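Local coordinates for glutamic acid/alanine-rich protein (Trypanosoma congolense, PDB 2Y44) that probably forms part of the surface coat of the parasite, its helical ectodomain standing on the cell membrane, at residues V2-V5 against Q6-D10; A33-A36 against S37-K40; K132-E135 against S136-A140. All blocks are in the same frame, centred on the assembly; numbering follows the deposited sequence.

Contact 1 (V2-V5 against Q6-D10)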
# COMPACT_ATOMS: atom_id res chain seq x y z
N VAL A 2 -2.91 31.24 -4.01
CA VAL A 2 -1.83 30.33 -4.37
C VAL A 2 -1.57 29.27 -3.28
O VAL A 2 -1.19 28.14 -3.59
CB VAL A 2 -0.53 31.08 -4.70
CG1 VAL A 2 0.02 31.75 -3.45
CG2 VAL A 2 0.52 30.11 -5.31
N GLU A 3 -1.79 29.62 -2.01
CA GLU A 3 -1.65 28.62 -0.94
C GLU A 3 -2.57 27.43 -1.20
O GLU A 3 -2.22 26.27 -0.99
CB GLU A 3 -1.90 29.24 0.44
CG GLU A 3 -1.76 28.26 1.60
CD GLU A 3 -1.91 28.93 2.96
OE1 GLU A 3 -2.53 30.01 3.04
OE2 GLU A 3 -1.45 28.31 3.96
N GLU A 4 -3.81 27.72 -1.57
CA GLU A 4 -4.76 26.66 -1.81
C GLU A 4 -4.36 25.81 -3.01
O GLU A 4 -4.54 24.60 -3.01
CB GLU A 4 -6.11 27.32 -2.07
CG GLU A 4 -7.19 26.54 -1.55
CD GLU A 4 -8.03 26.08 -2.66
OE1 GLU A 4 -7.50 25.27 -3.46
OE2 GLU A 4 -9.14 26.65 -2.80
N VAL A 5 -3.82 26.47 -4.04
CA VAL A 5 -3.41 25.76 -5.25
C VAL A 5 -2.28 24.81 -4.97
O VAL A 5 -2.29 23.67 -5.43
CB VAL A 5 -2.99 26.73 -6.35
CG1 VAL A 5 -2.48 25.97 -7.57
CG2 VAL A 5 -4.19 27.62 -6.77
N GLN A 6 -1.31 25.28 -4.19
CA GLN A 6 -0.15 24.46 -3.86
C GLN A 6 -0.55 23.32 -2.94
O GLN A 6 -0.05 22.20 -3.04
CB GLN A 6 0.91 25.29 -3.17
CG GLN A 6 1.70 26.22 -4.12
CD GLN A 6 2.69 25.47 -5.06
OE1 GLN A 6 2.48 24.31 -5.45
NE2 GLN A 6 3.79 26.15 -5.39
N THR A 7 -1.53 23.60 -2.07
CA THR A 7 -2.00 22.55 -1.15
C THR A 7 -2.82 21.47 -1.89
O THR A 7 -2.69 20.28 -1.64
CB THR A 7 -2.76 23.23 0.05
OG1 THR A 7 -1.84 24.11 0.71
CG2 THR A 7 -3.24 22.23 1.03
N MET A 8 -3.60 21.90 -2.89
CA MET A 8 -4.34 21.00 -3.75
C MET A 8 -3.34 20.19 -4.58
O MET A 8 -3.57 19.01 -4.84
CB MET A 8 -5.26 21.79 -4.69
CG MET A 8 -5.98 20.92 -5.74
SD MET A 8 -7.48 21.65 -6.41
CE MET A 8 -7.18 23.43 -6.09
N CYS A 9 -2.25 20.83 -4.98
CA CYS A 9 -1.18 20.15 -5.70
C CYS A 9 -0.59 18.99 -4.88
O CYS A 9 -0.40 17.91 -5.40
CB CYS A 9 -0.06 21.12 -6.08
SG CYS A 9 1.25 20.22 -6.89
N ASP A 10 -0.31 19.23 -3.59
CA ASP A 10 0.17 18.18 -2.72
C ASP A 10 -0.80 17.02 -2.66
O ASP A 10 -0.39 15.85 -2.72
CB ASP A 10 0.46 18.74 -1.33
CG ASP A 10 1.58 19.79 -1.34
OD1 ASP A 10 2.36 19.86 -2.31
OD2 ASP A 10 1.75 20.46 -0.28

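Contact 2 (A33-A36 against S37-K40)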
# COMPACT_ATOMS: atom_id res chain seq x y z
N ALA A 33 5.50 -14.00 0.48
CA ALA A 33 4.86 -15.36 0.38
C ALA A 33 5.77 -16.35 -0.34
O ALA A 33 5.82 -17.53 0.04
CB ALA A 33 3.52 -15.28 -0.36
N ARG A 34 6.56 -15.84 -1.28
CA ARG A 34 7.55 -16.66 -1.97
C ARG A 34 8.59 -17.15 -0.99
O ARG A 34 8.92 -18.32 -0.97
CB ARG A 34 8.20 -15.91 -3.16
CG ARG A 34 9.45 -16.61 -3.72
CD ARG A 34 10.31 -15.63 -4.52
NE ARG A 34 11.10 -14.79 -3.62
CZ ARG A 34 11.40 -13.51 -3.83
NH1 ARG A 34 11.02 -12.90 -4.95
NH2 ARG A 34 12.12 -12.85 -2.93
N GLU A 35 9.12 -16.24 -0.17
CA GLU A 35 10.10 -16.63 0.81
C GLU A 35 9.51 -17.59 1.83
O GLU A 35 10.19 -18.53 2.30
CB GLU A 35 10.68 -15.42 1.50
CG GLU A 35 11.47 -14.52 0.53
CD GLU A 35 12.07 -13.33 1.24
OE1 GLU A 35 12.81 -13.56 2.22
OE2 GLU A 35 11.79 -12.18 0.84
N ALA A 36 8.26 -17.34 2.21
CA ALA A 36 7.65 -18.22 3.20
C ALA A 36 7.50 -19.64 2.64
O ALA A 36 7.66 -20.64 3.34
CB ALA A 36 6.30 -17.68 3.62
N SER A 37 7.11 -19.70 1.38
CA SER A 37 6.94 -20.97 0.72
C SER A 37 8.27 -21.71 0.56
O SER A 37 8.30 -22.94 0.66
CB SER A 37 6.27 -20.78 -0.65
OG SER A 37 4.95 -20.35 -0.46
N GLU A 38 9.33 -20.95 0.30
CA GLU A 38 10.67 -21.57 0.23
C GLU A 38 11.09 -22.14 1.58
O GLU A 38 11.66 -23.25 1.64
CB GLU A 38 11.69 -20.56 -0.28
CG GLU A 38 11.52 -20.27 -1.77
CD GLU A 38 12.25 -19.00 -2.19
OE1 GLU A 38 12.87 -18.34 -1.33
OE2 GLU A 38 12.14 -18.63 -3.37
N ALA A 39 10.72 -21.45 2.65
CA ALA A 39 11.04 -21.96 4.01
C ALA A 39 10.22 -23.22 4.27
O ALA A 39 10.71 -24.17 4.90
CB ALA A 39 10.80 -20.88 5.10
N LYS A 40 8.94 -23.20 3.88
CA LYS A 40 8.12 -24.40 3.96
C LYS A 40 8.78 -25.57 3.24
O LYS A 40 8.87 -26.65 3.79
CB LYS A 40 6.74 -24.18 3.31
CG LYS A 40 5.97 -25.43 3.26
CD LYS A 40 4.64 -25.27 2.59
CE LYS A 40 3.90 -26.60 2.52
NZ LYS A 40 2.61 -26.50 1.72
O HOH W 1 13.05 -15.91 -2.54

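Contact 3 (K132-E135 against S136-A140)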
# COMPACT_ATOMS: atom_id res chain seq x y z
N LYS A 132 -0.12 7.92 6.22
CA LYS A 132 0.17 9.15 6.98
C LYS A 132 0.38 10.37 6.05
O LYS A 132 -0.18 11.43 6.29
CB LYS A 132 1.42 8.98 7.85
CG LYS A 132 1.67 10.19 8.73
CD LYS A 132 3.11 10.26 9.24
CE LYS A 132 3.23 9.68 10.64
NZ LYS A 132 4.67 9.53 11.03
N SER A 133 1.20 10.24 5.01
CA SER A 133 1.45 11.41 4.12
C SER A 133 0.18 11.83 3.36
O SER A 133 -0.10 13.03 3.18
CB SER A 133 2.57 11.15 3.13
OG SER A 133 2.21 10.12 2.21
N LEU A 134 -0.61 10.84 2.98
CA LEU A 134 -1.89 11.06 2.31
C LEU A 134 -2.89 11.73 3.27
O LEU A 134 -3.46 12.77 2.94
CB LEU A 134 -2.40 9.72 1.82
CG LEU A 134 -3.76 9.58 1.21
CD1 LEU A 134 -3.70 10.39 -0.09
CD2 LEU A 134 -3.99 8.06 0.90
N GLU A 135 -2.99 11.24 4.51
CA GLU A 135 -3.88 11.90 5.48
C GLU A 135 -3.46 13.35 5.73
O GLU A 135 -4.30 14.26 5.85
CB GLU A 135 -3.91 11.12 6.80
CG GLU A 135 -4.90 11.68 7.80
CD GLU A 135 -5.11 10.72 8.97
OE1 GLU A 135 -4.17 10.52 9.76
OE2 GLU A 135 -6.21 10.14 9.07
N SER A 136 -2.16 13.59 5.88
CA SER A 136 -1.69 14.93 6.14
C SER A 136 -2.05 15.88 5.01
O SER A 136 -2.52 17.01 5.26
CB SER A 136 -0.18 14.90 6.33
OG SER A 136 0.11 14.21 7.54
N ALA A 137 -1.90 15.39 3.78
CA ALA A 137 -2.18 16.21 2.60
C ALA A 137 -3.67 16.62 2.58
O ALA A 137 -4.00 17.77 2.30
CB ALA A 137 -1.80 15.45 1.29
N PHE A 138 -4.55 15.69 2.87
CA PHE A 138 -5.98 16.04 2.89
C PHE A 138 -6.31 16.95 4.06
O PHE A 138 -7.13 17.85 3.90
CB PHE A 138 -6.86 14.78 2.93
CG PHE A 138 -7.12 14.19 1.57
CD1 PHE A 138 -8.21 14.62 0.83
CD2 PHE A 138 -6.28 13.25 1.03
CE1 PHE A 138 -8.46 14.14 -0.45
CE2 PHE A 138 -6.54 12.73 -0.26
CZ PHE A 138 -7.63 13.17 -0.97
N ASP A 139 -5.74 16.68 5.25
CA ASP A 139 -5.89 17.61 6.42
C ASP A 139 -5.51 19.06 6.04
O ASP A 139 -6.17 20.03 6.43
CB ASP A 139 -5.00 17.17 7.60
CG ASP A 139 -5.61 16.02 8.43
OD1 ASP A 139 -6.77 15.65 8.19
OD2 ASP A 139 -4.88 15.51 9.32
N ALA A 140 -4.40 19.20 5.32
CA ALA A 140 -3.89 20.53 4.98
C ALA A 140 -4.85 21.24 4.07
O ALA A 140 -5.14 22.42 4.27
CB ALA A 140 -2.50 20.40 4.29
O HOH W 2 -7.34 13.97 6.41

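Contact 1 (V2-V5 against Q6-D10)
T7 grips the carbonyl oxygen of E3 twice, and this fork is the tight part of the contact. The side-chain hydroxyl donates from T7 OG1 to E3 O at 2.8 Å, and the amide T7 N reaches the same E3 O at 3.0 Å. The two donors arrive from opposite faces of the carbonyl plane, each tilted by nearly 30°, which lets one oxygen serve both. The T7 torsion explains the reach: with OG1 beside the backbone N (chi1 -59°), the hydroxyl hangs back over the preceding turn. E4 and M8 also touch closely. Their chains cross at a slant, and the methyl M8 CE ends 3.2 Å from the carboxylate oxygen E4 OE1. The E4 chain bends at chi2 (-116°), which carries its end forward along the helix, toward M8. V5 and C9 are both buried: V5 O accepts from C9 N at 2.9 Å, and C9 CB lies 3.4 Å from V5 O.

The loose, solvent side belongs to exposed E3, whose CG comes no nearer than 4.2 Å to T7 OG1. V2 CG2 and Q6 CG make a distant apolar approach, 4.2 Å.

The contact spans the first two and a half turns of helix 2-16. V2 and V5 pack on A118 of helix 113-120, V5 and M8 on L106 of helix 57-107, and T7 on L141 and L144 of helix 131-144. The C9-C122 disulfide ties this turn covalently to the chain just beyond helix 113-120.

Contact 2 (A33-A36 against S37-K40)
The guanidinium of R34 and the carboxylate of E38 are turned almost alike, their planes 19° apart, but E38 OE2 approaches the guanidinium obliquely, neither over its face nor at its edge. The two side chains run side by side in the same direction. E38 OE2 lies 3.4 Å from R34 CG, whereas R34 NE to E38 OE2 is a long salt bridge of 4.0 Å, so the aliphatic part of R34 makes the closer touch. A bend at R34 chi3 (78°) turns the guanidinium out of the line of its own chain. A water may link the two groups: it donates to E38 OE1 at 2.7 Å, but its bond from R34 NE is weak and, at 2.5 Å, so short that the link remains tentative. At its NH2 end the guanidinium makes a second long salt bridge, 3.8 Å from R34 NH2 to E35 OE2, completing a three-residue i, i+1, i+4 network on the helix surface; E35 OE2 also has a weak hydrogen bond with S31 OG.

Beneath it the helix is regular, E38 N donating to R34 O at 2.9 Å.

The stretch belongs to helix 18-53, within a predicted coiled coil. Its alanines face neighbouring helices: A33 packs on A74 and V78 of helix 57-107, while A36 meets A180 and A39 meets E181 of helix 149-183. K40 touches A68 of helix 57-107.

Contact 3 (K132-E135 against S136-A140)
L134 and F138, one turn apart, lie side by side and point the same way, so that the leucine branch CD1 rests against the ring at F138 CE2, 3.7 Å away. The ring itself is turned so that its edge meets the backbone: L134 O sits in the ring plane, 3.4 Å from F138 CD2. The same oxygen takes the amide F138 N at 3.1 Å. With L134 CG anti to the backbone N (chi1 174°) and F138 CG beside its own (chi1 -85°), both chains reach the same flank of the helix.

E135 and D139 make a different pair. Their chains cross at a slant while the carboxylate planes are nearly parallel, 8° apart. The nearest side-chain approach is E135 CG to D139 OD2 at 4.1 Å, and the like-charged ends E135 OE1 and D139 OD2 stay 5.1 Å from each other. A water bridges the backbone and the acid, donating to E135 O at 3.1 Å and to D139 OD1. The main polar partner of D139 is R153, whose salt bridge to OD1 probably offsets the acidic pairing. In the backbone, the N-H of D139 points almost straight at E135 O.

S133 OG, on another side, bonds T130 N and Q14 NE2. L134 and F138 both pack on F159 of helix 149-183, while F138 also touches V11 and A137 touches Q14 of helix 2-16. An apolar i, i+4 pair packed inward, with the acids at the border toward helix 149-183, is consistent with an amphipathic helix of a helical bundle.

Contacts 1 and 3 share one end of the elongated, almost wholly helical ectodomain, with centres about 13 Å apart. They touch directly: T7 CG2 packs 3.6 Å from A140 C, and D10 O lies 4.3 Å from A137 CB, which places helix 2-16 against helix 131-144. Contact 2 lies on the far side of the chain's centre, its own centre about 45 Å from contact 1 and about 36 Å from contact 3; its nearest atoms are about 31 Å and 23 Å from them. Helices 57-107 and 149-183 supply the connection: the former packs against contacts 1 and 2, the latter against contacts 2 and 3.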